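Local coordinates for D-ribulose-5-phosphate 3-epimerase, putative (Plasmodium falciparum, PDB 1TQX), which probably interconverts D-ribulose 5-phosphate and D-xylulose 5-phosphate as a metal-dependent, zinc-binding epimerase of the TIM-barrel type, at residues A[57-60]-A[61-64]; A[92-95]-A[96-100]; A[103-106]-A[107-110]. All blocks are in the same frame, centred on the assembly; numbering follows the deposited sequence.

In the fold
All three contacts are local turns on the outer layer of one TIM barrel, whose eight parallel strands follow one another round the barrel in chain order. Contact 1 comes first, in the connection from helix 52-58 to strand 66-72, its centre about 31 Å from that of contact 2 and 26 Å from that of contact 3. The latter two follow in the unit strand 88-92, helix 100-111, strand 116-121: contact 2 carries the chain into that helix, contact 3 lies on it. Their centres are about 12 Å apart, and Phe-93 and Leu-96 pack on Cys-103. Contact 2 alone leads to the zinc, His-92 bonding its ligand His-70; the others pack the helical layer.

Contact 1 (A[57-60]-A[61-64]); sequences NLKK and YTKS
Lys-60 lays its aliphatic chain over one face of the Tyr-61 ring, the two side chains running alongside each other in the same direction. Lys-60 CG stands 4.2 Å from the centroid of the Tyr-61 ring, only 10° off the normal, a CH-pi contact. Further out, Lys-60 CD reaches the phenol end, 3.5 Å from Tyr-61 CZ.

Tyr-61 has CG beside its own backbone N (chi1 -52°), which turns the ring back along the preceding turn towards the backbone oxygen of Asn-57. The bond from Tyr-61 N to Leu-58 O, 2.9 Å long and spanning three residues, holds this turn together.

One residue on, Thr-62 puts CG2 against Leu-58, 4.1 Å from CG of that leucine, with the side chains nearly perpendicular. Water carries the polar side. Water 1 accepts from Lys-59 NZ at 2.7 Å and from Thr-62 OG1, and donates to Lys-63 O; water 2 donates to Lys-59 O and Thr-62 O. The lysine ammonium is thus tied indirectly to the departing chain.

This is a surface turn of the TIM barrel, leading from helix 52-58 to strand 66-72, with the Leu-58 side chain about 14 Å from the zinc. Gln-25 and Glu-28 of helix 20-29 bond the backbone of Tyr-61 and Lys-63, while Leu-58 and Thr-62 pack between that helix and Phe-67 of strand 66-72.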
ATOM      1  N   ASN A  57     -11.015  -1.502  15.495  1.00 20.36           N
ATOM      2  CA  ASN A  57     -11.028  -2.538  16.526  1.00 19.31           C
ATOM      3  C   ASN A  57      -9.674  -3.256  16.560  1.00 19.91           C
ATOM      4  O   ASN A  57      -9.152  -3.572  17.631  1.00 19.49           O
ATOM      5  CB  ASN A  57     -12.145  -3.552  16.255  1.00 20.35           C
ATOM      6  CG  ASN A  57     -12.308  -4.566  17.385  1.00 20.75           C
ATOM      7  OD1 ASN A  57     -11.886  -5.721  17.276  1.00 21.17           O
ATOM      8  ND2 ASN A  57     -12.913  -4.126  18.485  1.00 18.83           N
ATOM      9  N   LEU A  58      -9.113  -3.510  15.383  1.00 18.98           N
ATOM     10  CA  LEU A  58      -7.814  -4.176  15.279  1.00 19.16           C
ATOM     11  C   LEU A  58      -6.734  -3.430  16.071  1.00 20.03           C
ATOM     12  O   LEU A  58      -5.890  -4.047  16.728  1.00 20.23           O
ATOM     13  CB  LEU A  58      -7.382  -4.260  13.811  1.00 19.67           C
ATOM     14  CG  LEU A  58      -5.984  -4.821  13.530  1.00 19.51           C
ATOM     15  CD1 LEU A  58      -5.910  -6.276  13.971  1.00 18.34           C
ATOM     16  CD2 LEU A  58      -5.665  -4.685  12.042  1.00 18.22           C
ATOM     17  N   LYS A  59      -6.767  -2.104  16.008  1.00 20.82           N
ATOM     18  CA  LYS A  59      -5.777  -1.274  16.698  1.00 24.35           C
ATOM     19  C   LYS A  59      -5.700  -1.563  18.196  1.00 26.09           C
ATOM     20  O   LYS A  59      -4.670  -1.335  18.829  1.00 27.86           O
ATOM     21  CB  LYS A  59      -6.098   0.204  16.469  1.00 24.27           C
ATOM     22  CG  LYS A  59      -5.071   1.175  17.027  1.00 26.01           C
ATOM     23  CD  LYS A  59      -3.716   1.012  16.355  1.00 25.92           C
ATOM     24  CE  LYS A  59      -2.689   1.952  16.972  1.00 26.24           C
ATOM     25  NZ  LYS A  59      -1.329   1.685  16.445  1.00 25.95           N
ATOM     26  N   LYS A  60      -6.789  -2.074  18.757  1.00 27.85           N
ATOM     27  CA  LYS A  60      -6.841  -2.392  20.174  1.00 28.44           C
ATOM     28  C   LYS A  60      -5.911  -3.558  20.536  1.00 29.53           C
ATOM     29  O   LYS A  60      -5.458  -3.673  21.681  1.00 25.98           O
ATOM     30  CB  LYS A  60      -8.282  -2.748  20.562  1.00 33.01           C
ATOM     31  CG  LYS A  60      -8.480  -3.070  22.033  1.00 39.99           C
ATOM     32  CD  LYS A  60      -9.810  -3.791  22.309  1.00 42.07           C
ATOM     33  CE  LYS A  60     -11.034  -2.906  22.103  1.00 45.26           C
ATOM     34  NZ  LYS A  60     -11.240  -2.510  20.682  1.00 47.92           N
ATOM     35  N   TYR A  61      -5.602  -4.408  19.557  1.00 27.17           N
ATOM     36  CA  TYR A  61      -4.775  -5.587  19.811  1.00 27.81           C
ATOM     37  C   TYR A  61      -3.362  -5.602  19.240  1.00 26.82           C
ATOM     38  O   TYR A  61      -2.651  -6.598  19.383  1.00 27.57           O
ATOM     39  CB  TYR A  61      -5.531  -6.831  19.333  1.00 27.52           C
ATOM     40  CG  TYR A  61      -6.927  -6.926  19.901  1.00 29.71           C
ATOM     41  CD1 TYR A  61      -8.039  -6.562  19.141  1.00 29.35           C
ATOM     42  CD2 TYR A  61      -7.137  -7.343  21.213  1.00 29.36           C
ATOM     43  CE1 TYR A  61      -9.329  -6.613  19.679  1.00 30.58           C
ATOM     44  CE2 TYR A  61      -8.420  -7.395  21.761  1.00 31.05           C
ATOM     45  CZ  TYR A  61      -9.508  -7.032  20.993  1.00 32.54           C
ATOM     46  OH  TYR A  61     -10.773  -7.094  21.537  1.00 34.84           O
ATOM     47  N   THR A  62      -2.950  -4.516  18.599  1.00 27.20           N
ATOM     48  CA  THR A  62      -1.611  -4.452  18.025  1.00 26.77           C
ATOM     49  C   THR A  62      -0.689  -3.609  18.888  1.00 28.91           C
ATOM     50  O   THR A  62      -1.132  -2.948  19.831  1.00 26.53           O
ATOM     51  CB  THR A  62      -1.632  -3.848  16.608  1.00 25.94           C
ATOM     52  OG1 THR A  62      -2.206  -2.533  16.656  1.00 25.21           O
ATOM     53  CG2 THR A  62      -2.447  -4.724  15.664  1.00 24.97           C
ATOM     54  N   LYS A  63       0.597  -3.634  18.562  1.00 29.66           N
ATOM     55  CA  LYS A  63       1.572  -2.868  19.315  1.00 32.59           C
ATOM     56  C   LYS A  63       2.236  -1.797  18.465  1.00 31.67           C
ATOM     57  O   LYS A  63       1.676  -0.720  18.268  1.00 33.72           O
ATOM     58  CB  LYS A  63       2.620  -3.809  19.916  1.00 35.26           C
ATOM     59  CG  LYS A  63       2.046  -4.694  21.016  1.00 40.95           C
ATOM     60  CD  LYS A  63       3.072  -5.651  21.606  1.00 45.24           C
ATOM     61  CE  LYS A  63       3.471  -6.722  20.606  1.00 48.39           C
ATOM     62  NZ  LYS A  63       4.343  -7.759  21.227  1.00 52.27           N
ATOM     63  N   SER A  64       3.417  -2.095  17.943  1.00 31.30           N
ATOM     64  CA  SER A  64       4.150  -1.124  17.138  1.00 32.00           C
ATOM     65  C   SER A  64       3.858  -1.121  15.640  1.00 29.95           C
ATOM     66  O   SER A  64       4.185  -0.153  14.958  1.00 29.05           O
ATOM     67  CB  SER A  64       5.657  -1.324  17.332  1.00 33.50           C
ATOM     68  OG  SER A  64       6.026  -1.171  18.688  1.00 41.42           O
TER
HETATM   69  O   HOH W   1      -0.234  -0.748  15.951  1.00 26.37           O
HETATM   70  O   HOH W   2      -2.053  -0.059  19.575  1.00 47.52           O

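Contact 2 (A[92-95]-A[96-100]); sequences HFEA and LNEDT
With CG of Phe-93 turned opposite the backbone N (chi1 -178°), the phenyl ring reaches forward beneath Glu-98; in Glu-98, CG lies opposite the carbonyl carbon (chi1 -65°), which carries the stem of that side chain across the ring at about a right angle, over its CD2-CE2 side. Glu-98 CA sits over the centre of the Phe-93 ring, 3.7 Å from the centroid, a CH-pi contact on the ring face. Glu-98 CG comes within 3.4 Å of Phe-93 CE2, and the carboxylate plane lies 25° from that of the ring.

The backbone holds this overlap in place. Phe-93 O receives Glu-98 N at 3.0 Å and, more weakly, Leu-96 N, so one carbonyl oxygen gathers two amides. Asn-97 N bonds to Glu-94 O, approaching from above the carbonyl plane. Water 3 also donates to Glu-94 O and accepts from Asn-97 ND2. Leu-96 to Asp-99 form a type I' turn, and Asp-99 N-caps the helix that follows.

His-92 ND1 donates to Glu-94 OE1 at 3.0 Å, with the acceptor close to the imidazole plane and approached on its syn side. Glu-94 OE2 is bonded by Thr-125 and by the backbone of Lys-122, which leaves both carboxylate oxygens engaged. At its far side His-92 NE2 bonds to His-70, a zinc ligand, making His-92 and Glu-94 successive outer-shell residues of the metal site.

In this loop, leading from strand 88-92 of the TIM barrel into helix 100-111, Phe-93 packs against Ile-119 and Ile-121 of strand 116-121 and Ile-133 of helix 131-134, and Leu-96 against Leu-106 of helix 100-111.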
ATOM      1  N   HIS A  92      -7.019   6.612  -4.195  1.00 19.81           N
ATOM      2  CA  HIS A  92      -6.752   6.478  -5.621  1.00 19.27           C
ATOM      3  C   HIS A  92      -6.904   7.760  -6.419  1.00 20.85           C
ATOM      4  O   HIS A  92      -7.872   8.497  -6.263  1.00 21.15           O
ATOM      5  CB  HIS A  92      -7.641   5.383  -6.223  1.00 19.87           C
ATOM      6  CG  HIS A  92      -7.023   4.020  -6.170  1.00 20.30           C
ATOM      7  ND1 HIS A  92      -6.185   3.547  -7.160  1.00 19.86           N
ATOM      8  CD2 HIS A  92      -7.033   3.074  -5.202  1.00 19.80           C
ATOM      9  CE1 HIS A  92      -5.701   2.373  -6.800  1.00 20.69           C
ATOM     10  NE2 HIS A  92      -6.198   2.064  -5.613  1.00 20.78           N
ATOM     11  N   PHE A  93      -5.918   8.010  -7.275  1.00 20.89           N
ATOM     12  CA  PHE A  93      -5.899   9.173  -8.154  1.00 21.37           C
ATOM     13  C   PHE A  93      -7.195   9.131  -8.964  1.00 22.55           C
ATOM     14  O   PHE A  93      -7.836  10.159  -9.189  1.00 23.14           O
ATOM     15  CB  PHE A  93      -4.665   9.071  -9.070  1.00 21.36           C
ATOM     16  CG  PHE A  93      -4.478  10.229 -10.027  1.00 22.51           C
ATOM     17  CD1 PHE A  93      -4.366  11.538  -9.566  1.00 22.89           C
ATOM     18  CD2 PHE A  93      -4.327   9.989 -11.392  1.00 22.99           C
ATOM     19  CE1 PHE A  93      -4.099  12.589 -10.452  1.00 23.92           C
ATOM     20  CE2 PHE A  93      -4.060  11.035 -12.282  1.00 23.67           C
ATOM     21  CZ  PHE A  93      -3.945  12.333 -11.807  1.00 24.54           C
ATOM     22  N   GLU A  94      -7.589   7.925  -9.373  1.00 21.74           N
ATOM     23  CA  GLU A  94      -8.798   7.741 -10.171  1.00 23.08           C
ATOM     24  C   GLU A  94     -10.092   7.997  -9.407  1.00 22.98           C
ATOM     25  O   GLU A  94     -11.106   8.354 -10.005  1.00 25.13           O
ATOM     26  CB  GLU A  94      -8.842   6.326 -10.768  1.00 22.72           C
ATOM     27  CG  GLU A  94      -7.618   5.954 -11.604  1.00 23.21           C
ATOM     28  CD  GLU A  94      -6.482   5.410 -10.760  1.00 23.64           C
ATOM     29  OE1 GLU A  94      -6.629   5.380  -9.523  1.00 23.21           O
ATOM     30  OE2 GLU A  94      -5.444   5.009 -11.329  1.00 22.86           O
ATOM     31  N   ALA A  95     -10.065   7.810  -8.091  1.00 22.81           N
ATOM     32  CA  ALA A  95     -11.260   8.025  -7.281  1.00 23.71           C
ATOM     33  C   ALA A  95     -11.666   9.501  -7.292  1.00 23.18           C
ATOM     34  O   ALA A  95     -12.834   9.830  -7.074  1.00 25.22           O
ATOM     35  CB  ALA A  95     -11.015   7.554  -5.847  1.00 22.72           C
ATOM     36  N   LEU A  96     -10.698  10.379  -7.533  1.00 23.45           N
ATOM     37  CA  LEU A  96     -10.952  11.814  -7.592  1.00 25.81           C
ATOM     38  C   LEU A  96     -10.908  12.310  -9.035  1.00 27.06           C
ATOM     39  O   LEU A  96     -10.511  13.445  -9.302  1.00 27.32           O
ATOM     40  CB  LEU A  96      -9.928  12.580  -6.746  1.00 25.38           C
ATOM     41  CG  LEU A  96     -10.271  12.731  -5.262  1.00 27.99           C
ATOM     42  CD1 LEU A  96     -10.535  11.365  -4.663  1.00 24.70           C
ATOM     43  CD2 LEU A  96      -9.134  13.434  -4.523  1.00 27.27           C
ATOM     44  N   ASN A  97     -11.304  11.440  -9.959  1.00 27.24           N
ATOM     45  CA  ASN A  97     -11.346  11.777 -11.378  1.00 28.89           C
ATOM     46  C   ASN A  97     -10.042  12.329 -11.950  1.00 28.97           C
ATOM     47  O   ASN A  97     -10.050  13.158 -12.863  1.00 27.69           O
ATOM     48  CB  ASN A  97     -12.493  12.760 -11.629  1.00 30.49           C
ATOM     49  CG  ASN A  97     -13.852  12.147 -11.344  1.00 31.97           C
ATOM     50  OD1 ASN A  97     -14.852  12.854 -11.201  1.00 35.81           O
ATOM     51  ND2 ASN A  97     -13.898  10.824 -11.269  1.00 28.42           N
ATOM     52  N   GLU A  98      -8.922  11.867 -11.406  1.00 27.71           N
ATOM     53  CA  GLU A  98      -7.609  12.277 -11.878  1.00 30.59           C
ATOM     54  C   GLU A  98      -7.353  13.782 -11.951  1.00 32.57           C
ATOM     55  O   GLU A  98      -6.586  14.242 -12.797  1.00 31.02           O
ATOM     56  CB  GLU A  98      -7.339  11.649 -13.252  1.00 30.84           C
ATOM     57  CG  GLU A  98      -7.249  10.129 -13.211  1.00 32.95           C
ATOM     58  CD  GLU A  98      -6.892   9.516 -14.550  1.00 34.59           C
ATOM     59  OE1 GLU A  98      -6.162  10.162 -15.328  1.00 33.30           O
ATOM     60  OE2 GLU A  98      -7.325   8.376 -14.815  1.00 36.76           O
ATOM     61  N   ASP A  99      -7.980  14.568 -11.087  1.00 34.18           N
ATOM     62  CA  ASP A  99      -7.696  15.990 -11.153  1.00 36.81           C
ATOM     63  C   ASP A  99      -6.836  16.416  -9.966  1.00 34.59           C
ATOM     64  O   ASP A  99      -7.185  16.224  -8.798  1.00 31.61           O
ATOM     65  CB  ASP A  99      -8.983  16.811 -11.280  1.00 41.00           C
ATOM     66  CG  ASP A  99      -9.615  17.116  -9.965  1.00 44.79           C
ATOM     67  OD1 ASP A  99      -9.994  16.156  -9.261  1.00 50.25           O
ATOM     68  OD2 ASP A  99      -9.733  18.319  -9.643  1.00 43.04           O
ATOM     69  N   THR A 100      -5.676  16.959 -10.312  1.00 33.46           N
ATOM     70  CA  THR A 100      -4.663  17.413  -9.368  1.00 35.61           C
ATOM     71  C   THR A 100      -5.130  18.268  -8.194  1.00 34.46           C
ATOM     72  O   THR A 100      -4.742  18.019  -7.050  1.00 32.82           O
ATOM     73  CB  THR A 100      -3.556  18.180 -10.120  1.00 36.53           C
ATOM     74  OG1 THR A 100      -2.951  17.308 -11.081  1.00 38.24           O
ATOM     75  CG2 THR A 100      -2.489  18.676  -9.151  1.00 39.13           C
TER
HETATM   76  O   HOH W   3     -12.680   8.450 -12.486  1.00 45.62           O

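Contact 3 (A[103-106]-A[107-110]); sequences CIQL and AKEI
Gln-105 and Glu-109 lean across each other one turn apart on the helix, their amide and carboxylate planes 64° from parallel. The donor Gln-105 NE2 reaches Glu-109 OE1 at 3.3 Å in a nearly straight bond (167°). It comes in on the anti side of the carboxylate, while the acceptor lies close to the plane of the glutamine amide. A bend at the second torsion of Gln-105 (chi2 58°) swings the amide forward along the helix to this partner.

The other end of that amide is used too: water 4 donates to Gln-105 OE1 at 2.7 Å and accepts from Lys-108 NZ. One glutamine thus links glutamate and lysine, directly on one side and through water on the other. The extended chain of Lys-108 runs alongside Ile-104, pointing the same way, with Lys-108 CE 3.8 Å from Ile-104 CG2.

On the buried face, Leu-106 and Ile-110 meet at a slant, with Leu-106 CD2 3.7 Å from Ile-110 CD1. Beneath all these pairs run four i to i+4 backbone bonds, from Ala-107 N to Cys-103 O through to Ile-110 N to Leu-106 O.

Helix 100-111 is the crossover between strands 88-92 and 116-121: Cys-103, Leu-106 and Ile-110 cover Phe-91 of the first, while Cys-103 touches Ile-119 and Ala-107 and Ile-110 touch Cys-117 of the second.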
ATOM      1  N   CYS A 103      -6.952  16.254  -5.570  1.00 27.91           N
ATOM      2  CA  CYS A 103      -6.017  15.366  -4.888  1.00 25.94           C
ATOM      3  C   CYS A 103      -5.147  16.155  -3.910  1.00 25.44           C
ATOM      4  O   CYS A 103      -4.874  15.698  -2.796  1.00 22.26           O
ATOM      5  CB  CYS A 103      -5.140  14.628  -5.905  1.00 25.42           C
ATOM      6  SG  CYS A 103      -6.053  13.386  -6.886  1.00 23.14           S
ATOM      7  N   ILE A 104      -4.711  17.339  -4.324  1.00 25.66           N
ATOM      8  CA  ILE A 104      -3.892  18.172  -3.455  1.00 26.36           C
ATOM      9  C   ILE A 104      -4.669  18.540  -2.186  1.00 25.17           C
ATOM     10  O   ILE A 104      -4.121  18.511  -1.085  1.00 26.42           O
ATOM     11  CB  ILE A 104      -3.447  19.462  -4.177  1.00 29.03           C
ATOM     12  CG1 ILE A 104      -2.439  19.118  -5.279  1.00 29.16           C
ATOM     13  CG2 ILE A 104      -2.822  20.434  -3.182  1.00 30.43           C
ATOM     14  CD1 ILE A 104      -2.037  20.300  -6.140  1.00 33.35           C
ATOM     15  N   GLN A 105      -5.949  18.868  -2.336  1.00 26.25           N
ATOM     16  CA  GLN A 105      -6.778  19.236  -1.186  1.00 26.21           C
ATOM     17  C   GLN A 105      -6.973  18.077  -0.202  1.00 25.78           C
ATOM     18  O   GLN A 105      -6.917  18.277   1.012  1.00 25.36           O
ATOM     19  CB  GLN A 105      -8.143  19.752  -1.663  1.00 27.64           C
ATOM     20  CG  GLN A 105      -9.085  20.187  -0.540  1.00 30.04           C
ATOM     21  CD  GLN A 105      -8.491  21.277   0.348  1.00 32.46           C
ATOM     22  OE1 GLN A 105      -7.923  22.254  -0.144  1.00 32.24           O
ATOM     23  NE2 GLN A 105      -8.632  21.116   1.662  1.00 33.02           N
ATOM     24  N   LEU A 106      -7.209  16.873  -0.719  1.00 24.96           N
ATOM     25  CA  LEU A 106      -7.401  15.708   0.145  1.00 24.11           C
ATOM     26  C   LEU A 106      -6.096  15.408   0.883  1.00 23.31           C
ATOM     27  O   LEU A 106      -6.093  15.108   2.080  1.00 21.55           O
ATOM     28  CB  LEU A 106      -7.811  14.484  -0.683  1.00 26.21           C
ATOM     29  CG  LEU A 106      -8.765  13.457  -0.062  1.00 30.05           C
ATOM     30  CD1 LEU A 106      -8.696  12.158  -0.858  1.00 26.93           C
ATOM     31  CD2 LEU A 106      -8.419  13.205   1.389  1.00 30.52           C
ATOM     32  N   ALA A 107      -4.984  15.483   0.157  1.00 23.91           N
ATOM     33  CA  ALA A 107      -3.675  15.226   0.747  1.00 24.78           C
ATOM     34  C   ALA A 107      -3.420  16.205   1.894  1.00 24.25           C
ATOM     35  O   ALA A 107      -2.913  15.821   2.946  1.00 24.19           O
ATOM     36  CB  ALA A 107      -2.586  15.356  -0.314  1.00 24.39           C
ATOM     37  N   LYS A 108      -3.771  17.473   1.686  1.00 25.04           N
ATOM     38  CA  LYS A 108      -3.594  18.489   2.723  1.00 25.72           C
ATOM     39  C   LYS A 108      -4.372  18.093   3.973  1.00 24.45           C
ATOM     40  O   LYS A 108      -3.859  18.173   5.089  1.00 24.26           O
ATOM     41  CB  LYS A 108      -4.088  19.858   2.235  1.00 26.56           C
ATOM     42  CG  LYS A 108      -3.172  20.544   1.232  1.00 28.49           C
ATOM     43  CD  LYS A 108      -3.702  21.932   0.877  1.00 30.38           C
ATOM     44  CE  LYS A 108      -2.760  22.671  -0.059  1.00 29.82           C
ATOM     45  NZ  LYS A 108      -3.306  24.005  -0.448  1.00 31.56           N
ATOM     46  N   GLU A 109      -5.613  17.654   3.780  1.00 23.79           N
ATOM     47  CA  GLU A 109      -6.460  17.249   4.893  1.00 23.83           C
ATOM     48  C   GLU A 109      -5.889  16.043   5.624  1.00 24.46           C
ATOM     49  O   GLU A 109      -5.872  16.005   6.857  1.00 21.92           O
ATOM     50  CB  GLU A 109      -7.870  16.936   4.391  1.00 26.10           C
ATOM     51  CG  GLU A 109      -8.565  18.141   3.773  1.00 29.94           C
ATOM     52  CD  GLU A 109      -9.955  17.828   3.259  1.00 32.66           C
ATOM     53  OE1 GLU A 109     -10.601  18.737   2.700  1.00 33.73           O
ATOM     54  OE2 GLU A 109     -10.404  16.675   3.410  1.00 32.59           O
ATOM     55  N   ILE A 110      -5.424  15.056   4.866  1.00 23.83           N
ATOM     56  CA  ILE A 110      -4.850  13.865   5.478  1.00 23.08           C
ATOM     57  C   ILE A 110      -3.619  14.247   6.302  1.00 21.85           C
ATOM     58  O   ILE A 110      -3.471  13.806   7.445  1.00 20.46           O
ATOM     59  CB  ILE A 110      -4.495  12.808   4.400  1.00 21.99           C
ATOM     60  CG1 ILE A 110      -5.791  12.233   3.814  1.00 22.97           C
ATOM     61  CG2 ILE A 110      -3.641  11.696   5.007  1.00 22.60           C
ATOM     62  CD1 ILE A 110      -5.586  11.223   2.697  1.00 21.28           C
TER
HETATM   63  O   HOH W   4      -5.793  22.822  -1.688  1.00 38.00           O